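Local coordinates for restriction endonuclease (Mycobacterium sp., PDB 4F0Q), which cleaves DNA that carries methylated cytosine, acting as a tetrameric, modification-dependent restriction endonuclease, at residues Phe292-Leu303 and Leu433-Ala444. Numbering follows the deposited sequence.
Sequences FYDGRKHAFELL and LLASTVDEYGAA
Helices 297-303 and 433-440, with axes 8.1 Å apart at 116° and backbones nearest where Ala-299 meets Thr-437, pack helix 430-440 against helix 297-314 of the PD-(D/E)XK-type endonuclease domain. Tyr-293, just past the end of helix 281-292, reaches across with its hydroxyl, and Thr-437 OG1 lies at its ring edge, near the ring plane. With chi1 at 62°, that OG1 sits between the backbone N and carbonyl carbon of its own residue, where it accepts from Tyr-293 OH and donates to Leu-434 O; both are modelled at only 2.4 Å, so their exact lengths are doubtful. The two methyls of Leu-434 serve different rings: CD1 makes a CH-pi contact over a face of Phe-292, 3.9 Å from its centroid, whereas CD2 abuts the edge of Tyr-293. The opposite face of Phe-292 carries Arg-296 NH1, which also hydrogen-bonds Phe-292 O, while Val-438 CG2 touches the ring edge at CZ (3.5 Å). Farther along, one face of the Tyr-441 ring, toward its rim, covers Ala-299 N, and its CD1 touches His-298 CB. His-298 ND1 hydrogen-bonds Glu-301 OE1 (2.8 Å) from above the carboxylate plane, close to the magnesium site that includes Asp-334. Leu-302 spreads its methyls, CD2 against the Glu-440 to Tyr-441 backbone and CD1 4.0 Å from Ala-444 CB.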
ATOM      1  N   PHE A 292     -12.365  -4.045  30.325  1.00 26.23           N
ATOM      2  CA  PHE A 292     -12.523  -2.596  30.343  1.00 20.99           C
ATOM      3  C   PHE A 292     -13.332  -2.106  29.147  1.00 18.71           C
ATOM      4  O   PHE A 292     -14.301  -1.363  29.302  1.00 21.58           O
ATOM      5  CB  PHE A 292     -11.158  -1.906  30.369  1.00 18.99           C
ATOM      6  CG  PHE A 292     -11.235  -0.413  30.527  1.00 21.30           C
ATOM      7  CD1 PHE A 292     -11.434   0.154  31.775  1.00 21.94           C
ATOM      8  CD2 PHE A 292     -11.104   0.422  29.430  1.00 18.23           C
ATOM      9  CE1 PHE A 292     -11.505   1.525  31.925  1.00 17.33           C
ATOM     10  CE2 PHE A 292     -11.173   1.793  29.574  1.00 14.92           C
ATOM     11  CZ  PHE A 292     -11.373   2.345  30.824  1.00 16.93           C
ATOM     12  N   TYR A 293     -12.928  -2.530  27.953  1.00 17.89           N
ATOM     13  CA  TYR A 293     -13.553  -2.062  26.721  1.00 18.38           C
ATOM     14  C   TYR A 293     -14.712  -2.940  26.265  1.00 18.38           C
ATOM     15  O   TYR A 293     -15.128  -2.874  25.109  1.00 23.36           O
ATOM     16  CB  TYR A 293     -12.514  -1.956  25.604  1.00 22.05           C
ATOM     17  CG  TYR A 293     -11.480  -0.879  25.832  1.00 16.66           C
ATOM     18  CD1 TYR A 293     -11.787   0.459  25.626  1.00 20.29           C
ATOM     19  CD2 TYR A 293     -10.196  -1.201  26.248  1.00 18.50           C
ATOM     20  CE1 TYR A 293     -10.844   1.447  25.830  1.00 18.88           C
ATOM     21  CE2 TYR A 293      -9.250  -0.221  26.456  1.00 19.04           C
ATOM     22  CZ  TYR A 293      -9.575   1.099  26.243  1.00 18.59           C
ATOM     23  OH  TYR A 293      -8.626   2.074  26.449  1.00 20.52           O
ATOM     24  N   ASP A 294     -15.229  -3.761  27.173  1.00 24.14           N
ATOM     25  CA  ASP A 294     -16.375  -4.606  26.863  1.00 21.30           C
ATOM     26  C   ASP A 294     -17.610  -3.744  26.637  1.00 25.55           C
ATOM     27  O   ASP A 294     -18.467  -4.070  25.816  1.00 26.19           O
ATOM     28  CB  ASP A 294     -16.628  -5.605  27.993  1.00 23.21           C
ATOM     29  CG  ASP A 294     -17.641  -6.664  27.616  1.00 26.70           C
ATOM     30  OD1 ASP A 294     -17.797  -6.932  26.407  1.00 32.48           O
ATOM     31  OD2 ASP A 294     -18.279  -7.231  28.527  1.00 33.80           O
ATOM     32  N   GLY A 295     -17.688  -2.637  27.369  1.00 24.11           N
ATOM     33  CA  GLY A 295     -18.788  -1.701  27.231  1.00 24.68           C
ATOM     34  C   GLY A 295     -18.323  -0.344  26.739  1.00 22.41           C
ATOM     35  O   GLY A 295     -19.056   0.641  26.818  1.00 26.13           O
ATOM     36  N   ARG A 296     -17.095  -0.294  26.232  1.00 21.62           N
ATOM     37  CA  ARG A 296     -16.526   0.940  25.701  1.00 19.24           C
ATOM     38  C   ARG A 296     -16.019   0.729  24.276  1.00 23.50           C
ATOM     39  O   ARG A 296     -14.836   0.466  24.057  1.00 27.31           O
ATOM     40  CB  ARG A 296     -15.397   1.438  26.602  1.00 24.00           C
ATOM     41  CG  ARG A 296     -15.840   1.751  28.022  1.00 21.79           C
ATOM     42  CD  ARG A 296     -14.673   2.204  28.882  1.00 24.72           C
ATOM     43  NE  ARG A 296     -15.103   2.607  30.218  1.00 21.11           N
ATOM     44  CZ  ARG A 296     -15.205   1.780  31.253  1.00 21.00           C
ATOM     45  NH1 ARG A 296     -14.906   0.496  31.110  1.00 26.12           N
ATOM     46  NH2 ARG A 296     -15.604   2.236  32.432  1.00 25.33           N
ATOM     47  N   LYS A 297     -16.926   0.856  23.315  1.00 21.72           N
ATOM     48  CA  LYS A 297     -16.639   0.558  21.913  1.00 24.68           C
ATOM     49  C   LYS A 297     -15.689   1.560  21.257  1.00 20.36           C
ATOM     50  O   LYS A 297     -14.641   1.187  20.721  1.00 20.26           O
ATOM     51  CB  LYS A 297     -17.954   0.491  21.130  1.00 24.08           C
ATOM     52  CG  LYS A 297     -17.802   0.226  19.643  1.00 26.62           C
ATOM     53  CD  LYS A 297     -19.158   0.251  18.953  1.00 19.65           C
ATOM     54  CE  LYS A 297     -19.028   0.026  17.458  1.00 21.86           C
ATOM     55  NZ  LYS A 297     -18.472  -1.318  17.146  1.00 24.91           N
ATOM     56  N   HIS A 298     -16.059   2.835  21.303  1.00 20.47           N
ATOM     57  CA  HIS A 298     -15.322   3.867  20.580  1.00 25.07           C
ATOM     58  C   HIS A 298     -14.022   4.273  21.275  1.00 25.41           C
ATOM     59  O   HIS A 298     -13.077   4.731  20.627  1.00 24.94           O
ATOM     60  CB  HIS A 298     -16.224   5.074  20.325  1.00 26.10           C
ATOM     61  CG  HIS A 298     -17.503   4.726  19.630  1.00 26.39           C
ATOM     62  ND1 HIS A 298     -17.608   4.652  18.258  1.00 27.72           N
ATOM     63  CD2 HIS A 298     -18.726   4.412  20.118  1.00 27.59           C
ATOM     64  CE1 HIS A 298     -18.842   4.317  17.930  1.00 25.02           C
ATOM     65  NE2 HIS A 298     -19.541   4.164  19.040  1.00 24.44           N
ATOM     66  N   ALA A 299     -13.974   4.101  22.592  1.00 23.73           N
ATOM     67  CA  ALA A 299     -12.732   4.286  23.329  1.00 24.31           C
ATOM     68  C   ALA A 299     -11.749   3.212  22.881  1.00 20.95           C
ATOM     69  O   ALA A 299     -10.551   3.467  22.716  1.00 23.71           O
ATOM     70  CB  ALA A 299     -12.980   4.196  24.824  1.00 21.98           C
ATOM     71  N   PHE A 300     -12.273   2.008  22.673  1.00 20.39           N
ATOM     72  CA  PHE A 300     -11.478   0.914  22.140  1.00 18.39           C
ATOM     73  C   PHE A 300     -11.091   1.201  20.698  1.00 17.50           C
ATOM     74  O   PHE A 300     -10.060   0.733  20.228  1.00 18.80           O
ATOM     75  CB  PHE A 300     -12.234  -0.413  22.231  1.00 14.75           C
ATOM     76  CG  PHE A 300     -11.453  -1.586  21.710  1.00 18.18           C
ATOM     77  CD1 PHE A 300     -10.447  -2.157  22.472  1.00 17.97           C
ATOM     78  CD2 PHE A 300     -11.722  -2.116  20.459  1.00 18.60           C
ATOM     79  CE1 PHE A 300      -9.722  -3.235  21.996  1.00 18.59           C
ATOM     80  CE2 PHE A 300     -11.002  -3.193  19.977  1.00 17.02           C
ATOM     81  CZ  PHE A 300     -10.002  -3.755  20.748  1.00 17.84           C
ATOM     82  N   GLU A 301     -11.923   1.965  19.996  1.00 17.48           N
ATOM     83  CA  GLU A 301     -11.582   2.397  18.644  1.00 20.12           C
ATOM     84  C   GLU A 301     -10.384   3.351  18.657  1.00 15.46           C
ATOM     85  O   GLU A 301      -9.476   3.233  17.830  1.00 15.35           O
ATOM     86  CB  GLU A 301     -12.787   3.046  17.955  1.00 20.34           C
ATOM     87  CG  GLU A 301     -13.932   2.084  17.679  1.00 21.55           C
ATOM     88  CD  GLU A 301     -15.135   2.764  17.056  1.00 23.66           C
ATOM     89  OE1 GLU A 301     -15.166   4.012  17.024  1.00 23.99           O
ATOM     90  OE2 GLU A 301     -16.052   2.049  16.595  1.00 21.46           O
ATOM     91  N   LEU A 302     -10.383   4.288  19.602  1.00 19.24           N
ATOM     92  CA  LEU A 302      -9.264   5.218  19.755  1.00 19.28           C
ATOM     93  C   LEU A 302      -7.983   4.477  20.136  1.00 17.34           C
ATOM     94  O   LEU A 302      -6.910   4.698  19.545  1.00 17.11           O
ATOM     95  CB  LEU A 302      -9.589   6.280  20.807  1.00 14.83           C
ATOM     96  CG  LEU A 302      -8.525   7.357  21.031  1.00 19.24           C
ATOM     97  CD1 LEU A 302      -8.251   8.117  19.742  1.00 20.03           C
ATOM     98  CD2 LEU A 302      -8.945   8.310  22.138  1.00 19.74           C
ATOM     99  N   LEU A 303      -8.104   3.597  21.129  1.00 17.27           N
ATOM    100  CA  LEU A 303      -6.985   2.761  21.546  1.00 17.76           C
ATOM    101  C   LEU A 303      -6.443   1.960  20.369  1.00 15.58           C
ATOM    102  O   LEU A 303      -5.236   1.821  20.210  1.00 15.42           O
ATOM    103  CB  LEU A 303      -7.399   1.807  22.667  1.00 17.82           C
ATOM    104  CG  LEU A 303      -6.314   0.807  23.076  1.00 18.49           C
ATOM    105  CD1 LEU A 303      -5.137   1.518  23.727  1.00 16.89           C
ATOM    106  CD2 LEU A 303      -6.865  -0.275  23.987  1.00 14.53           C
ATOM    107  N   LEU A 433      -3.415   5.346  30.058  1.00 18.87           N
ATOM    108  CA  LEU A 433      -3.772   5.135  28.661  1.00 16.07           C
ATOM    109  C   LEU A 433      -5.265   4.874  28.491  1.00 21.86           C
ATOM    110  O   LEU A 433      -5.912   5.475  27.627  1.00 22.13           O
ATOM    111  CB  LEU A 433      -2.968   3.976  28.068  1.00 15.10           C
ATOM    112  CG  LEU A 433      -3.291   3.612  26.616  1.00 13.23           C
ATOM    113  CD1 LEU A 433      -3.053   4.800  25.699  1.00 17.87           C
ATOM    114  CD2 LEU A 433      -2.475   2.411  26.165  1.00 14.30           C
ATOM    115  N   LEU A 434      -5.815   3.981  29.312  1.00 23.45           N
ATOM    116  CA  LEU A 434      -7.232   3.637  29.194  1.00 19.16           C
ATOM    117  C   LEU A 434      -8.134   4.854  29.417  1.00 18.51           C
ATOM    118  O   LEU A 434      -9.044   5.123  28.625  1.00 22.30           O
ATOM    119  CB  LEU A 434      -7.610   2.506  30.156  1.00 19.00           C
ATOM    120  CG  LEU A 434      -6.832   1.190  30.043  1.00 16.87           C
ATOM    121  CD1 LEU A 434      -7.564   0.067  30.764  1.00 21.19           C
ATOM    122  CD2 LEU A 434      -6.563   0.816  28.591  1.00 21.83           C
ATOM    123  N   ALA A 435      -7.865   5.591  30.491  1.00 19.07           N
ATOM    124  CA  ALA A 435      -8.618   6.798  30.811  1.00 21.48           C
ATOM    125  C   ALA A 435      -8.424   7.863  29.740  1.00 22.76           C
ATOM    126  O   ALA A 435      -9.333   8.645  29.463  1.00 32.83           O
ATOM    127  CB  ALA A 435      -8.213   7.337  32.175  1.00 24.88           C
ATOM    128  N   SER A 436      -7.235   7.893  29.145  1.00 21.50           N
ATOM    129  CA  SER A 436      -6.988   8.777  28.012  1.00 22.02           C
ATOM    130  C   SER A 436      -7.937   8.439  26.865  1.00 21.09           C
ATOM    131  O   SER A 436      -8.568   9.327  26.285  1.00 24.76           O
ATOM    132  CB  SER A 436      -5.536   8.669  27.546  1.00 21.97           C
ATOM    133  OG  SER A 436      -5.314   9.448  26.385  1.00 33.10           O
ATOM    134  N   THR A 437      -8.042   7.150  26.552  1.00 22.57           N
ATOM    135  CA  THR A 437      -8.918   6.695  25.474  1.00 23.15           C
ATOM    136  C   THR A 437     -10.388   6.984  25.768  1.00 25.73           C
ATOM    137  O   THR A 437     -11.153   7.328  24.865  1.00 24.73           O
ATOM    138  CB  THR A 437      -8.746   5.189  25.185  1.00 17.06           C
ATOM    139  OG1 THR A 437      -9.097   4.429  26.348  1.00 16.62           O
ATOM    140  CG2 THR A 437      -7.308   4.881  24.790  1.00 18.21           C
ATOM    141  N   VAL A 438     -10.781   6.841  27.031  1.00 23.17           N
ATOM    142  CA  VAL A 438     -12.159   7.117  27.428  1.00 21.62           C
ATOM    143  C   VAL A 438     -12.480   8.609  27.341  1.00 25.28           C
ATOM    144  O   VAL A 438     -13.567   8.999  26.911  1.00 24.14           O
ATOM    145  CB  VAL A 438     -12.448   6.606  28.857  1.00 21.10           C
ATOM    146  CG1 VAL A 438     -13.816   7.070  29.336  1.00 24.75           C
ATOM    147  CG2 VAL A 438     -12.359   5.095  28.901  1.00 20.05           C
ATOM    148  N   ASP A 439     -11.522   9.441  27.735  1.00 25.76           N
ATOM    149  CA  ASP A 439     -11.747  10.882  27.802  1.00 25.44           C
ATOM    150  C   ASP A 439     -11.574  11.601  26.467  1.00 28.21           C
ATOM    151  O   ASP A 439     -12.103  12.698  26.280  1.00 31.11           O
ATOM    152  CB  ASP A 439     -10.824  11.519  28.844  1.00 23.47           C
ATOM    153  CG  ASP A 439     -11.111  11.039  30.250  1.00 23.53           C
ATOM    154  OD1 ASP A 439     -12.291  10.779  30.563  1.00 31.93           O
ATOM    155  OD2 ASP A 439     -10.153  10.920  31.044  1.00 28.27           O
ATOM    156  N   GLU A 440     -10.839  10.998  25.539  1.00 23.31           N
ATOM    157  CA  GLU A 440     -10.472  11.713  24.320  1.00 23.37           C
ATOM    158  C   GLU A 440     -11.018  11.132  23.013  1.00 24.10           C
ATOM    159  O   GLU A 440     -10.641  11.588  21.934  1.00 24.97           O
ATOM    160  CB  GLU A 440      -8.949  11.854  24.231  1.00 23.46           C
ATOM    161  CG  GLU A 440      -8.319  12.539  25.434  1.00 27.85           C
ATOM    162  CD  GLU A 440      -6.814  12.674  25.308  1.00 30.72           C
ATOM    163  OE1 GLU A 440      -6.280  12.379  24.219  1.00 37.61           O
ATOM    164  OE2 GLU A 440      -6.167  13.074  26.298  1.00 31.17           O
ATOM    165  N   TYR A 441     -11.905  10.145  23.094  1.00 22.83           N
ATOM    166  CA  TYR A 441     -12.406   9.510  21.874  1.00 24.11           C
ATOM    167  C   TYR A 441     -13.431  10.365  21.129  1.00 24.62           C
ATOM    168  O   TYR A 441     -13.524  10.308  19.903  1.00 25.63           O
ATOM    169  CB  TYR A 441     -12.951   8.100  22.148  1.00 26.26           C
ATOM    170  CG  TYR A 441     -14.324   8.045  22.784  1.00 29.14           C
ATOM    171  CD1 TYR A 441     -15.476   8.043  22.004  1.00 27.88           C
ATOM    172  CD2 TYR A 441     -14.469   7.967  24.163  1.00 27.94           C
ATOM    173  CE1 TYR A 441     -16.731   7.984  22.581  1.00 30.51           C
ATOM    174  CE2 TYR A 441     -15.722   7.907  24.749  1.00 26.23           C
ATOM    175  CZ  TYR A 441     -16.848   7.915  23.952  1.00 29.02           C
ATOM    176  OH  TYR A 441     -18.096   7.855  24.527  1.00 30.45           O
ATOM    177  N   GLY A 442     -14.198  11.158  21.872  1.00 24.03           N
ATOM    178  CA  GLY A 442     -15.208  12.012  21.274  1.00 23.75           C
ATOM    179  C   GLY A 442     -14.619  13.130  20.434  1.00 25.46           C
ATOM    180  O   GLY A 442     -15.161  13.482  19.385  1.00 26.97           O
ATOM    181  N   ALA A 443     -13.503  13.686  20.893  1.00 29.77           N
ATOM    182  CA  ALA A 443     -12.854  14.796  20.200  1.00 30.75           C
ATOM    183  C   ALA A 443     -11.956  14.317  19.063  1.00 30.88           C
ATOM    184  O   ALA A 443     -11.356  15.125  18.353  1.00 34.50           O
ATOM    185  CB  ALA A 443     -12.059  15.642  21.184  1.00 25.56           C
ATOM    186  N   ALA A 444     -11.867  13.002  18.894  1.00 29.14           N
ATOM    187  CA  ALA A 444     -11.053  12.420  17.834  1.00 24.69           C
ATOM    188  C   ALA A 444     -11.918  12.042  16.639  1.00 24.52           C
ATOM    189  O   ALA A 444     -11.477  11.325  15.742  1.00 27.89           O
ATOM    190  CB  ALA A 444     -10.305  11.201  18.353  1.00 21.06           C
TER